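Local coordinates for protein probable acetyltransferase (Agrobacterium tumefaciens, PDB 2GE3) that probably transfers the acetyl group of acetyl coenzyme A to an unspecified acceptor, as a member of the GNAT family of acetyltransferases, at residues K11-E16 against H58-A63; D74-D79 against C86-M91; H120-S125 against M164-G169. All blocks are in the same frame, centred on the assembly; numbering follows the deposited sequence.

Contact 1 (K11-E16 against H58-A63)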
loop_
_atom_site.group_PDB
_atom_site.type_symbol
_atom_site.label_atom_id
_atom_site.label_comp_id
_atom_site.label_asym_id
_atom_site.label_seq_id
_atom_site.Cartn_x
_atom_site.Cartn_y
_atom_site.Cartn_z
ATOM N N LYS A 11 10.757 -8.812 -23.253
ATOM C CA LYS A 11 12.022 -9.252 -22.681
ATOM C C LYS A 11 12.178 -8.571 -21.325
ATOM O O LYS A 11 11.514 -7.552 -21.082
ATOM C CB LYS A 11 13.172 -8.844 -23.601
ATOM C CG LYS A 11 13.086 -7.370 -23.939
ATOM C CD LYS A 11 13.962 -6.999 -25.107
ATOM C CE LYS A 11 13.684 -7.859 -26.346
ATOM N NZ LYS A 11 13.835 -7.027 -27.589
ATOM N N PRO A 12 13.049 -9.136 -20.441
ATOM C CA PRO A 12 13.373 -8.441 -19.173
ATOM C C PRO A 12 13.938 -7.077 -19.477
ATOM O O PRO A 12 14.516 -6.858 -20.523
ATOM C CB PRO A 12 14.371 -9.398 -18.441
ATOM C CG PRO A 12 14.069 -10.756 -19.074
ATOM C CD PRO A 12 13.738 -10.430 -20.561
ATOM N N ILE A 13 13.649 -6.107 -18.645
ATOM C CA ILE A 13 14.155 -4.780 -18.897
ATOM C C ILE A 13 15.702 -4.751 -18.659
ATOM O O ILE A 13 16.252 -5.428 -17.731
ATOM C CB ILE A 13 13.419 -3.725 -18.042
ATOM C CG1 ILE A 13 13.643 -2.311 -18.630
ATOM C CG2 ILE A 13 13.870 -3.845 -16.572
ATOM C CD1 ILE A 13 12.621 -1.163 -18.097
ATOM N N ARG A 14 16.399 -3.991 -19.515
ATOM C CA ARG A 14 17.820 -3.738 -19.323
ATOM C C ARG A 14 18.072 -2.229 -19.177
ATOM O O ARG A 14 17.200 -1.393 -19.531
ATOM C CB ARG A 14 18.581 -4.325 -20.495
ATOM C CG ARG A 14 18.452 -5.871 -20.617
ATOM C CD ARG A 14 19.434 -6.500 -21.678
ATOM N NE ARG A 14 19.384 -5.799 -22.957
ATOM C CZ ARG A 14 18.631 -6.122 -24.018
ATOM N NH1 ARG A 14 17.838 -7.191 -24.014
ATOM N NH2 ARG A 14 18.701 -5.379 -25.118
ATOM N N ALA A 15 19.253 -1.881 -18.651
ATOM C CA ALA A 15 19.703 -0.486 -18.466
ATOM C C ALA A 15 19.432 0.451 -19.667
ATOM O O ALA A 15 19.100 1.626 -19.486
ATOM C CB ALA A 15 21.224 -0.434 -18.092
ATOM N N GLU A 16 19.624 -0.056 -20.880
ATOM C CA GLU A 16 19.422 0.733 -22.089
ATOM C C GLU A 16 17.932 1.194 -22.331
ATOM O O GLU A 16 17.689 2.219 -22.974
ATOM C CB GLU A 16 19.900 -0.111 -23.245
ATOM C CG GLU A 16 18.933 -1.185 -23.634
ATOM C CD GLU A 16 19.563 -2.187 -24.565
ATOM O OE1 GLU A 16 20.039 -3.224 -24.050
ATOM O OE2 GLU A 16 19.611 -1.909 -25.801
ATOM N N HIS A 58 13.994 -8.364 -9.379
ATOM C CA HIS A 58 12.504 -8.173 -9.372
ATOM C C HIS A 58 11.883 -8.071 -10.790
ATOM O O HIS A 58 12.427 -7.331 -11.644
ATOM C CB HIS A 58 12.113 -6.940 -8.587
ATOM C CG HIS A 58 12.536 -6.985 -7.157
ATOM N ND1 HIS A 58 12.547 -5.870 -6.352
ATOM C CD2 HIS A 58 12.992 -8.009 -6.394
ATOM C CE1 HIS A 58 12.983 -6.201 -5.151
ATOM N NE2 HIS A 58 13.260 -7.497 -5.152
ATOM N N PRO A 59 10.802 -8.859 -11.052
ATOM C CA PRO A 59 10.297 -9.109 -12.432
ATOM C C PRO A 59 9.860 -7.799 -13.087
ATOM O O PRO A 59 9.113 -7.034 -12.472
ATOM C CB PRO A 59 9.103 -10.046 -12.229
ATOM C CG PRO A 59 9.161 -10.498 -10.811
ATOM C CD PRO A 59 10.045 -9.596 -10.020
ATOM N N GLN A 60 10.442 -7.489 -14.242
ATOM C CA GLN A 60 10.139 -6.286 -14.909
ATOM C C GLN A 60 10.378 -6.491 -16.393
ATOM O O GLN A 60 11.492 -6.728 -16.819
ATOM C CB GLN A 60 10.949 -5.114 -14.367
ATOM C CG GLN A 60 10.639 -3.770 -15.062
ATOM C CD GLN A 60 11.320 -2.599 -14.288
ATOM O OE1 GLN A 60 12.478 -2.735 -13.781
ATOM N NE2 GLN A 60 10.569 -1.492 -14.121
ATOM N N PHE A 61 9.306 -6.419 -17.173
ATOM C CA PHE A 61 9.371 -6.788 -18.582
ATOM C C PHE A 61 8.931 -5.630 -19.444
ATOM O O PHE A 61 8.046 -4.855 -19.057
ATOM C CB PHE A 61 8.462 -8.023 -18.818
ATOM C CG PHE A 61 9.053 -9.297 -18.285
ATOM C CD1 PHE A 61 9.028 -9.595 -16.912
ATOM C CD2 PHE A 61 9.733 -10.148 -19.141
ATOM C CE1 PHE A 61 9.711 -10.766 -16.414
ATOM C CE2 PHE A 61 10.369 -11.282 -18.663
ATOM C CZ PHE A 61 10.363 -11.584 -17.303
ATOM N N VAL A 62 9.530 -5.527 -20.644
ATOM C CA VAL A 62 9.150 -4.454 -21.586
ATOM C C VAL A 62 8.663 -5.065 -22.869
ATOM O O VAL A 62 9.113 -6.145 -23.221
ATOM C CB VAL A 62 10.239 -3.406 -21.780
ATOM C CG1 VAL A 62 10.252 -2.556 -20.536
ATOM C CG2 VAL A 62 11.633 -4.087 -22.172
ATOM N N ALA A 63 7.690 -4.419 -23.511
ATOM C CA ALA A 63 7.382 -4.835 -24.866
ATOM C C ALA A 63 8.021 -3.849 -25.802
ATOM O O ALA A 63 7.798 -2.651 -25.706
ATOM C CB ALA A 63 5.904 -4.942 -25.090
#
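Ile13 and Val62 meet at about a right angle, and with Lys11 they account for most of the buried surface between 11-16 and 58-63. CD1 of Ile13 lies 3.7 Å from CG1 of Val62. CG1 of Ile13 also approaches that methyl, so the CG1-CD1 branch of Ile13 packs on Val62. The other branch turns to Gln60. CG2 of Ile13 sits 3.3 Å from OE1 of Gln60 and also touches CG and CD of that chain. CG1 of Ile13 is anti to the backbone N (chi1 -162°), which sends the two branches to different neighbours. Gln60 is extended, and its NE2 makes a weak hydrogen bond to OD2 of Asp74. Val50 of helix 43-55 packs on Ile13, while Phe49 and Met53 pack on Gln60.

Lys11 crosses Val62 at a slant. Its CG is 4.0 Å from CG2 of Val62, so the start of its aliphatic chain makes this contact. His17 touches both residues. The two are also joined by a pair of backbone bonds, Lys11 N to Val62 O at 3.1 Å and Val62 N to Lys11 O at 2.9 Å. Two residues on, Ile13 N donates to Gln60 O at 2.9 Å, just past the end of strand 9-12.

Between these bonds, Pro12 pairs with Phe61 without hydrogen bonds. Pro12 lies alongside the phenyl group, with its CA over one ring face and its CG 3.8 Å from CE2 of Phe61. The same phenylalanine packs on Arg109, Thr110 and Ala113 of helix 102-117.

The pairing is antiparallel and short. It adds strand 9-12 as an outermost strand of the mixed sheet, next to strand 60-65, as the first two strands of the GNAT fold typically pair.

Contact 2 (D74-D79 against C86-M91). With ACO (acetyl coenzyme *a), chain E.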
loop_
_atom_site.group_PDB
_atom_site.type_symbol
_atom_site.label_atom_id
_atom_site.label_comp_id
_atom_site.label_asym_id
_atom_site.label_seq_id
_atom_site.Cartn_x
_atom_site.Cartn_y
_atom_site.Cartn_z
ATOM N N ASP A 74 5.406 -4.838 -14.437
ATOM C CA ASP A 74 6.395 -5.066 -13.422
ATOM C C ASP A 74 5.826 -5.447 -12.045
ATOM O O ASP A 74 4.653 -5.208 -11.734
ATOM C CB ASP A 74 7.454 -3.960 -13.355
ATOM C CG ASP A 74 6.889 -2.554 -13.079
ATOM O OD1 ASP A 74 5.859 -2.394 -12.360
ATOM O OD2 ASP A 74 7.549 -1.569 -13.560
ATOM N N ILE A 75 6.653 -6.138 -11.266
ATOM C CA ILE A 75 6.193 -6.583 -9.944
ATOM C C ILE A 75 7.193 -6.038 -8.899
ATOM O O ILE A 75 8.384 -6.377 -8.961
ATOM C CB ILE A 75 5.893 -8.137 -9.861
ATOM C CG1 ILE A 75 4.743 -8.517 -10.803
ATOM C CG2 ILE A 75 5.515 -8.597 -8.402
ATOM C CD1 ILE A 75 4.382 -10.036 -10.939
ATOM N N ARG A 76 6.734 -5.131 -8.026
ATOM C CA ARG A 76 7.546 -4.685 -6.885
ATOM C C ARG A 76 7.284 -5.524 -5.615
ATOM O O ARG A 76 6.157 -5.551 -5.066
ATOM C CB ARG A 76 7.413 -3.177 -6.637
ATOM C CG ARG A 76 5.998 -2.694 -6.122
ATOM C CD ARG A 76 5.897 -1.132 -5.968
ATOM N NE ARG A 76 6.572 -0.602 -7.165
ATOM C CZ ARG A 76 5.950 -0.379 -8.311
ATOM N NH1 ARG A 76 4.618 -0.589 -8.375
ATOM N NH2 ARG A 76 6.653 0.050 -9.372
ATOM N N ARG A 77 8.343 -6.230 -5.182
ATOM C CA ARG A 77 8.420 -6.893 -3.866
ATOM C C ARG A 77 8.189 -5.951 -2.654
ATOM O O ARG A 77 8.813 -4.904 -2.573
ATOM C CB ARG A 77 9.745 -7.618 -3.696
ATOM C CG ARG A 77 9.634 -8.790 -2.721
ATOM C CD ARG A 77 10.944 -9.569 -2.594
ATOM N NE ARG A 77 10.836 -10.656 -1.642
ATOM C CZ ARG A 77 11.892 -11.261 -1.075
ATOM N NH1 ARG A 77 13.136 -10.860 -1.357
ATOM N NH2 ARG A 77 11.731 -12.275 -0.218
ATOM N N GLN A 78 7.247 -6.342 -1.760
ATOM C CA GLN A 78 6.981 -5.650 -0.480
ATOM C C GLN A 78 8.263 -5.690 0.375
ATOM O O GLN A 78 9.038 -6.639 0.331
ATOM C CB GLN A 78 5.816 -6.274 0.307
ATOM C CG GLN A 78 4.400 -5.980 -0.211
ATOM C CD GLN A 78 3.909 -4.508 -0.014
ATOM O OE1 GLN A 78 3.473 -3.873 -0.983
ATOM N NE2 GLN A 78 3.991 -3.960 1.240
ATOM N N ASP A 79 8.484 -4.622 1.132
ATOM C CA ASP A 79 9.722 -4.491 1.891
ATOM C C ASP A 79 9.679 -5.204 3.200
ATOM O O ASP A 79 10.595 -5.971 3.512
ATOM C CB ASP A 79 10.103 -3.027 2.115
ATOM C CG ASP A 79 11.290 -2.614 1.237
ATOM O OD1 ASP A 79 11.128 -2.563 -0.031
ATOM O OD2 ASP A 79 12.389 -2.368 1.830
ATOM N N CYS A 86 5.003 -11.133 -0.973
ATOM C CA CYS A 86 4.062 -10.373 -1.800
ATOM C C CYS A 86 4.672 -9.360 -2.761
ATOM O O CYS A 86 5.672 -8.692 -2.429
ATOM C CB CYS A 86 3.155 -9.603 -0.882
ATOM S SG CYS A 86 1.607 -9.026 -1.625
ATOM N N GLY A 87 4.117 -9.281 -3.977
ATOM C CA GLY A 87 4.564 -8.270 -4.950
ATOM C C GLY A 87 3.353 -7.461 -5.465
ATOM O O GLY A 87 2.254 -7.995 -5.469
ATOM N N THR A 88 3.552 -6.186 -5.830
ATOM C CA THR A 88 2.528 -5.323 -6.411
ATOM C C THR A 88 2.781 -5.174 -7.900
ATOM O O THR A 88 3.883 -4.825 -8.302
ATOM C CB THR A 88 2.557 -3.954 -5.801
ATOM O OG1 THR A 88 2.399 -4.106 -4.421
ATOM C CG2 THR A 88 1.366 -3.030 -6.309
ATOM N N LEU A 89 1.780 -5.482 -8.690
ATOM C CA LEU A 89 1.857 -5.384 -10.142
ATOM C C LEU A 89 1.446 -3.978 -10.700
ATOM O O LEU A 89 0.509 -3.386 -10.214
ATOM C CB LEU A 89 1.045 -6.529 -10.807
ATOM C CG LEU A 89 1.173 -6.733 -12.361
ATOM C CD1 LEU A 89 1.097 -8.171 -12.683
ATOM C CD2 LEU A 89 0.064 -6.014 -13.000
ATOM N N GLY A 90 2.223 -3.420 -11.648
ATOM C CA GLY A 90 1.743 -2.309 -12.519
ATOM C C GLY A 90 2.090 -2.586 -13.994
ATOM O O GLY A 90 2.977 -3.358 -14.302
HETATM N N MSE A 91 1.349 -1.992 -14.906
HETATM C CA MSE A 91 1.559 -2.216 -16.308
HETATM C C MSE A 91 0.828 -1.179 -17.112
HETATM O O MSE A 91 -0.139 -0.574 -16.614
HETATM C CB MSE A 91 1.018 -3.562 -16.709
HETATM C CG MSE A 91 -0.449 -3.647 -16.531
HETATM SE SE MSE A 91 -0.937 -5.567 -17.074
HETATM C CE MSE A 91 0.180 -5.731 -18.838
HETATM N N1A ACO E . -14.706 -3.820 -21.625
HETATM C C2A ACO E . -14.667 -5.121 -21.340
HETATM N N3A ACO E . -13.686 -5.903 -21.827
HETATM C C4A ACO E . -12.732 -5.394 -22.647
HETATM C C5A ACO E . -12.706 -3.999 -22.975
HETATM C C6A ACO E . -13.784 -3.191 -22.415
HETATM N N6A ACO E . -13.751 -1.827 -22.716
HETATM N N7A ACO E . -11.659 -3.773 -23.865
HETATM C C8A ACO E . -11.008 -4.922 -24.049
HETATM N N9A ACO E . -11.675 -5.880 -23.351
HETATM C C1B ACO E . -11.251 -7.254 -23.270
HETATM C C2B ACO E . -10.737 -7.879 -24.556
HETATM O O2B ACO E . -11.886 -8.505 -25.169
HETATM C C3B ACO E . -9.736 -8.839 -23.898
HETATM O O3B ACO E . -10.470 -9.891 -23.252
HETATM P P3B ACO E . -10.927 -11.314 -23.930
HETATM O O7A ACO E . -11.978 -11.124 -25.018
HETATM O O8A ACO E . -11.545 -11.900 -22.658
HETATM O O9A ACO E . -9.698 -11.820 -24.609
HETATM C C4B ACO E . -9.116 -8.077 -22.725
HETATM O O4B ACO E . -10.146 -7.183 -22.323
HETATM C C5B ACO E . -7.888 -7.236 -23.172
HETATM O O5B ACO E . -6.790 -8.120 -23.345
HETATM P P1A ACO E . -5.424 -7.725 -23.952
HETATM O O1A ACO E . -4.527 -8.800 -23.467
HETATM O O2A ACO E . -5.853 -7.504 -25.387
HETATM O O3A ACO E . -5.148 -6.332 -23.165
HETATM P P2A ACO E . -4.199 -5.137 -23.507
HETATM O O4A ACO E . -3.055 -5.396 -24.437
HETATM O O5A ACO E . -5.151 -4.040 -23.901
HETATM O O6A ACO E . -3.554 -4.831 -22.024
HETATM C CBP ACO E . -4.035 -3.098 -20.367
HETATM C CCP ACO E . -4.451 -4.457 -20.956
HETATM C CDP ACO E . -5.148 -2.686 -19.347
HETATM C CEP ACO E . -2.667 -3.176 -19.691
HETATM C CAP ACO E . -3.823 -1.984 -21.470
HETATM O OAP ACO E . -5.053 -1.884 -22.145
HETATM C C9P ACO E . -3.448 -0.590 -21.054
HETATM O O9P ACO E . -2.261 -0.282 -20.952
HETATM N N8P ACO E . -4.424 0.310 -20.820
HETATM C C7P ACO E . -4.048 1.645 -20.298
HETATM C C6P ACO E . -3.297 1.608 -18.984
HETATM C C5P ACO E . -3.833 0.727 -17.881
HETATM O O5P ACO E . -5.033 0.573 -17.673
HETATM N N4P ACO E . -2.911 0.167 -17.087
HETATM C C3P ACO E . -3.254 -0.939 -16.216
HETATM C C2P ACO E . -4.168 -0.444 -15.122
HETATM S S1P ACO E . -3.276 0.636 -14.029
HETATM C C ACO E . -4.330 -0.085 -12.951
HETATM O O ACO E . -4.772 -1.164 -13.241
HETATM C CH3 ACO E . -4.543 0.656 -11.655
HETATM O O HOH W 1 2.336 -5.996 -2.515
#
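Asp74 and Gly90 form one hydrogen-bonded pair of an antiparallel hairpin, and Arg76 and Thr88 form the next; each pair exchanges two backbone bonds. A fifth bond, Gln78 N to Cys86 O, measures 2.9 Å and is almost straight (179°). It carries the pairing just past the end of strand 68-77.

Apolar contacts gather on the side of Ile75 and Leu89. CG1 of Ile75 comes within 4.1 Å of CD1 of Leu89. Gly87 has no side chain, and CG2 of Ile75 rests 3.6 Å from its CA. CG2 reaches the glycine because it is anti to the backbone N. Helix 102-117 packs over Ile75.

Polar groups lie on the side of Asp74, Arg76 and Thr88. CG of Arg76 packs 3.7 Å from CB of Thr88. NH2 of Arg76 is 3.9 Å from OD1 of Asp74, a long charge pairing in which no N-H points at the oxygen. A water links two side chains: it donates to OE1 of Gln78 at 2.9 Å and is hydrogen-bonded to OG1 of Thr88 at 2.7 Å.

The ligand meets the far end, where N4P of acetyl coenzyme A makes a weak hydrogen bond of 2.9 Å to O of Met91. The hairpin is thus held mainly by backbone bonds, and a main-chain carbonyl at its end is placed to accept, weakly, from the pantetheine amide.

Contact 3 (H120-S125 against M164-G169). With ACO (acetyl coenzyme *a), chain E.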
loop_
_atom_site.group_PDB
_atom_site.type_symbol
_atom_site.label_atom_id
_atom_site.label_comp_id
_atom_site.label_asym_id
_atom_site.label_seq_id
_atom_site.Cartn_x
_atom_site.Cartn_y
_atom_site.Cartn_z
ATOM N N HIS A 120 4.702 -15.589 -3.420
ATOM C CA HIS A 120 3.463 -16.358 -3.183
ATOM C C HIS A 120 2.215 -15.603 -3.731
ATOM O O HIS A 120 1.253 -16.201 -4.325
ATOM C CB HIS A 120 3.364 -16.678 -1.630
ATOM C CG HIS A 120 2.074 -17.302 -1.197
ATOM N ND1 HIS A 120 1.785 -18.640 -1.382
ATOM C CD2 HIS A 120 1.007 -16.769 -0.556
ATOM C CE1 HIS A 120 0.605 -18.905 -0.866
ATOM N NE2 HIS A 120 0.117 -17.792 -0.343
ATOM N N ARG A 121 2.247 -14.295 -3.491
ATOM C CA ARG A 121 1.086 -13.414 -3.672
ATOM C C ARG A 121 1.398 -12.184 -4.527
ATOM O O ARG A 121 2.386 -11.505 -4.287
ATOM C CB ARG A 121 0.453 -13.079 -2.326
ATOM C CG ARG A 121 -0.740 -12.095 -2.386
ATOM C CD ARG A 121 -1.117 -11.795 -0.948
ATOM N NE ARG A 121 -1.893 -10.565 -1.024
ATOM C CZ ARG A 121 -3.198 -10.535 -1.346
ATOM N NH1 ARG A 121 -3.914 -11.674 -1.528
ATOM N NH2 ARG A 121 -3.780 -9.366 -1.491
ATOM N N ILE A 122 0.656 -12.053 -5.629
ATOM C CA ILE A 122 0.667 -10.888 -6.487
ATOM C C ILE A 122 -0.655 -10.063 -6.345
ATOM O O ILE A 122 -1.723 -10.572 -6.502
ATOM C CB ILE A 122 0.966 -11.160 -7.960
ATOM C CG1 ILE A 122 2.137 -12.097 -8.151
ATOM C CG2 ILE A 122 1.183 -9.788 -8.706
ATOM C CD1 ILE A 122 3.472 -11.674 -7.397
ATOM N N GLU A 123 -0.525 -8.776 -6.016
ATOM C CA GLU A 123 -1.683 -7.946 -5.774
ATOM C C GLU A 123 -1.630 -6.690 -6.628
ATOM O O GLU A 123 -0.580 -6.344 -7.147
ATOM C CB GLU A 123 -1.856 -7.660 -4.253
ATOM C CG GLU A 123 -0.977 -6.599 -3.722
ATOM C CD GLU A 123 -0.947 -6.479 -2.104
ATOM O OE1 GLU A 123 -0.729 -5.308 -1.713
ATOM O OE2 GLU A 123 -1.163 -7.454 -1.278
ATOM N N LEU A 124 -2.805 -6.118 -6.869
ATOM C CA LEU A 124 -3.019 -4.967 -7.752
ATOM C C LEU A 124 -4.261 -4.230 -7.327
ATOM O O LEU A 124 -5.159 -4.762 -6.625
ATOM C CB LEU A 124 -3.047 -5.378 -9.249
ATOM C CG LEU A 124 -4.086 -6.293 -9.851
ATOM C CD1 LEU A 124 -5.532 -5.586 -9.955
ATOM C CD2 LEU A 124 -3.583 -6.806 -11.177
ATOM N N SER A 125 -4.280 -2.960 -7.668
ATOM C CA SER A 125 -5.459 -2.106 -7.517
ATOM C C SER A 125 -5.846 -1.577 -8.883
ATOM O O SER A 125 -4.969 -1.187 -9.610
ATOM C CB SER A 125 -5.079 -0.933 -6.638
ATOM O OG SER A 125 -5.197 -1.454 -5.291
HETATM N N MSE A 164 -7.470 -6.741 -6.225
HETATM C CA MSE A 164 -7.517 -8.066 -6.825
HETATM C C MSE A 164 -6.179 -8.688 -6.477
HETATM O O MSE A 164 -5.236 -7.966 -6.224
HETATM C CB MSE A 164 -7.701 -7.963 -8.334
HETATM C CG MSE A 164 -9.034 -7.141 -8.753
HETATM SE SE MSE A 164 -9.125 -7.357 -10.726
HETATM C CE MSE A 164 -9.744 -9.313 -10.760
ATOM N N ALA A 165 -6.113 -10.010 -6.474
ATOM C CA ALA A 165 -4.889 -10.717 -6.183
ATOM C C ALA A 165 -4.844 -12.127 -6.823
ATOM O O ALA A 165 -5.895 -12.769 -7.095
ATOM C CB ALA A 165 -4.648 -10.780 -4.684
ATOM N N ILE A 166 -3.629 -12.592 -7.056
ATOM C CA ILE A 166 -3.412 -13.981 -7.468
ATOM C C ILE A 166 -2.491 -14.664 -6.492
ATOM O O ILE A 166 -1.571 -14.048 -5.980
ATOM C CB ILE A 166 -2.888 -14.057 -8.965
ATOM C CG1 ILE A 166 -3.205 -15.394 -9.635
ATOM C CG2 ILE A 166 -1.412 -13.600 -9.053
ATOM C CD1 ILE A 166 -3.099 -15.299 -11.263
ATOM N N ILE A 167 -2.749 -15.942 -6.196
ATOM C CA ILE A 167 -1.886 -16.708 -5.284
ATOM C C ILE A 167 -1.315 -17.881 -6.093
ATOM O O ILE A 167 -2.080 -18.596 -6.773
ATOM C CB ILE A 167 -2.557 -17.140 -3.943
ATOM C CG1 ILE A 167 -2.587 -15.986 -2.933
ATOM C CG2 ILE A 167 -1.808 -18.343 -3.241
ATOM C CD1 ILE A 167 -3.852 -15.829 -2.499
ATOM N N PHE A 168 0.033 -18.014 -6.098
ATOM C CA PHE A 168 0.646 -19.109 -6.886
ATOM C C PHE A 168 0.445 -20.404 -6.116
ATOM O O PHE A 168 0.633 -20.466 -4.884
ATOM C CB PHE A 168 2.121 -18.890 -7.180
ATOM C CG PHE A 168 2.388 -17.735 -8.054
ATOM C CD1 PHE A 168 3.199 -16.694 -7.578
ATOM C CD2 PHE A 168 1.793 -17.650 -9.368
ATOM C CE1 PHE A 168 3.450 -15.603 -8.353
ATOM C CE2 PHE A 168 2.010 -16.550 -10.149
ATOM C CZ PHE A 168 2.866 -15.531 -9.672
ATOM N N GLY A 169 -0.033 -21.378 -6.867
ATOM C CA GLY A 169 -0.164 -22.748 -6.404
ATOM C C GLY A 169 0.918 -23.465 -7.152
ATOM O O GLY A 169 1.407 -24.475 -6.657
HETATM N N1A ACO E . -14.706 -3.820 -21.625
HETATM C C2A ACO E . -14.667 -5.121 -21.340
HETATM N N3A ACO E . -13.686 -5.903 -21.827
HETATM C C4A ACO E . -12.732 -5.394 -22.647
HETATM C C5A ACO E . -12.706 -3.999 -22.975
HETATM C C6A ACO E . -13.784 -3.191 -22.415
HETATM N N6A ACO E . -13.751 -1.827 -22.716
HETATM N N7A ACO E . -11.659 -3.773 -23.865
HETATM C C8A ACO E . -11.008 -4.922 -24.049
HETATM N N9A ACO E . -11.675 -5.880 -23.351
HETATM C C1B ACO E . -11.251 -7.254 -23.270
HETATM C C2B ACO E . -10.737 -7.879 -24.556
HETATM O O2B ACO E . -11.886 -8.505 -25.169
HETATM C C3B ACO E . -9.736 -8.839 -23.898
HETATM O O3B ACO E . -10.470 -9.891 -23.252
HETATM P P3B ACO E . -10.927 -11.314 -23.930
HETATM O O7A ACO E . -11.978 -11.124 -25.018
HETATM O O8A ACO E . -11.545 -11.900 -22.658
HETATM O O9A ACO E . -9.698 -11.820 -24.609
HETATM C C4B ACO E . -9.116 -8.077 -22.725
HETATM O O4B ACO E . -10.146 -7.183 -22.323
HETATM C C5B ACO E . -7.888 -7.236 -23.172
HETATM O O5B ACO E . -6.790 -8.120 -23.345
HETATM P P1A ACO E . -5.424 -7.725 -23.952
HETATM O O1A ACO E . -4.527 -8.800 -23.467
HETATM O O2A ACO E . -5.853 -7.504 -25.387
HETATM O O3A ACO E . -5.148 -6.332 -23.165
HETATM P P2A ACO E . -4.199 -5.137 -23.507
HETATM O O4A ACO E . -3.055 -5.396 -24.437
HETATM O O5A ACO E . -5.151 -4.040 -23.901
HETATM O O6A ACO E . -3.554 -4.831 -22.024
HETATM C CBP ACO E . -4.035 -3.098 -20.367
HETATM C CCP ACO E . -4.451 -4.457 -20.956
HETATM C CDP ACO E . -5.148 -2.686 -19.347
HETATM C CEP ACO E . -2.667 -3.176 -19.691
HETATM C CAP ACO E . -3.823 -1.984 -21.470
HETATM O OAP ACO E . -5.053 -1.884 -22.145
HETATM C C9P ACO E . -3.448 -0.590 -21.054
HETATM O O9P ACO E . -2.261 -0.282 -20.952
HETATM N N8P ACO E . -4.424 0.310 -20.820
HETATM C C7P ACO E . -4.048 1.645 -20.298
HETATM C C6P ACO E . -3.297 1.608 -18.984
HETATM C C5P ACO E . -3.833 0.727 -17.881
HETATM O O5P ACO E . -5.033 0.573 -17.673
HETATM N N4P ACO E . -2.911 0.167 -17.087
HETATM C C3P ACO E . -3.254 -0.939 -16.216
HETATM C C2P ACO E . -4.168 -0.444 -15.122
HETATM S S1P ACO E . -3.276 0.636 -14.029
HETATM C C ACO E . -4.330 -0.085 -12.951
HETATM O O ACO E . -4.772 -1.164 -13.241
HETATM C CH3 ACO E . -4.543 0.656 -11.655
HETATM O O HOH W 2 3.201 -20.098 -3.684
#
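An antiparallel strand pairing joins His120-Leu124 to Met164-Phe168 in the C-terminal half of the sheet, beside the subunit interface. Ile122 and Ile166 exchange two backbone bonds, as do Leu124 and Met164. Phe168 N adds a fifth, to His120 O at 2.8 Å.

On one side of the sheet the contact is apolar. CB of Ile122 lies 3.6 Å from CG2 of Ile166, and CG1 of Ile122 is 3.7 Å from CE1 of Phe168. Leu124 runs alongside Met164, a selenomethionine, with CD1 of the leucine 3.6 Å from CB of Met164. Leu111 of helix 102-117 packs on Ile122, Ile166 and Phe168.

Charge gathers on the other side. Arg121 is extended from CG to NE, which lays its guanidinium over Ala165, with NH1 3.4 Å from CB of that alanine. NE and NH2 both bond to OE2 of Glu123, which lies in the guanidinium plane. NH2 also has a salt bridge to Glu145, and Glu123 has another to Arg83, so the charges are probably balanced.

CG2 of Ile167 sits over one face of the His120 ring, 3.4 Å from CE1. A water bridges ND1 of His120 and O of Phe168. NE2 of His120 is hydrogen-bonded to OD2 of Asp150 of the second subunit, and Tyr158 of that subunit stacks on the ring.

The last strand, 158-167, lies between 121-127 and 143-153, as in the C-terminal half of the GNAT fold.

In the fold
The three contacts lie in series across one mixed sheet. Contacts 1 and 2 have centres 14 Å apart and meet where strands 60-65 and 68-77 run side by side; Pro59 O and Ile75 N, 2.9 Å apart, are probably hydrogen-bonded. Contacts 2 and 3 are closer, with centres 10 Å apart. Their strands 86-93 and 121-127 run parallel, and Gly87 N is probably hydrogen-bonded to Arg121 O at 2.8 Å. Contacts 1 and 3, with centres 20 Å apart, do not touch. Met91 and Ser125 both line the acetyl coenzyme A pocket, consistent with the cofactor cleft between these parallel strands in GNAT enzymes. In contact 1 the Phe61 side chain is about 12 Å from the ligand.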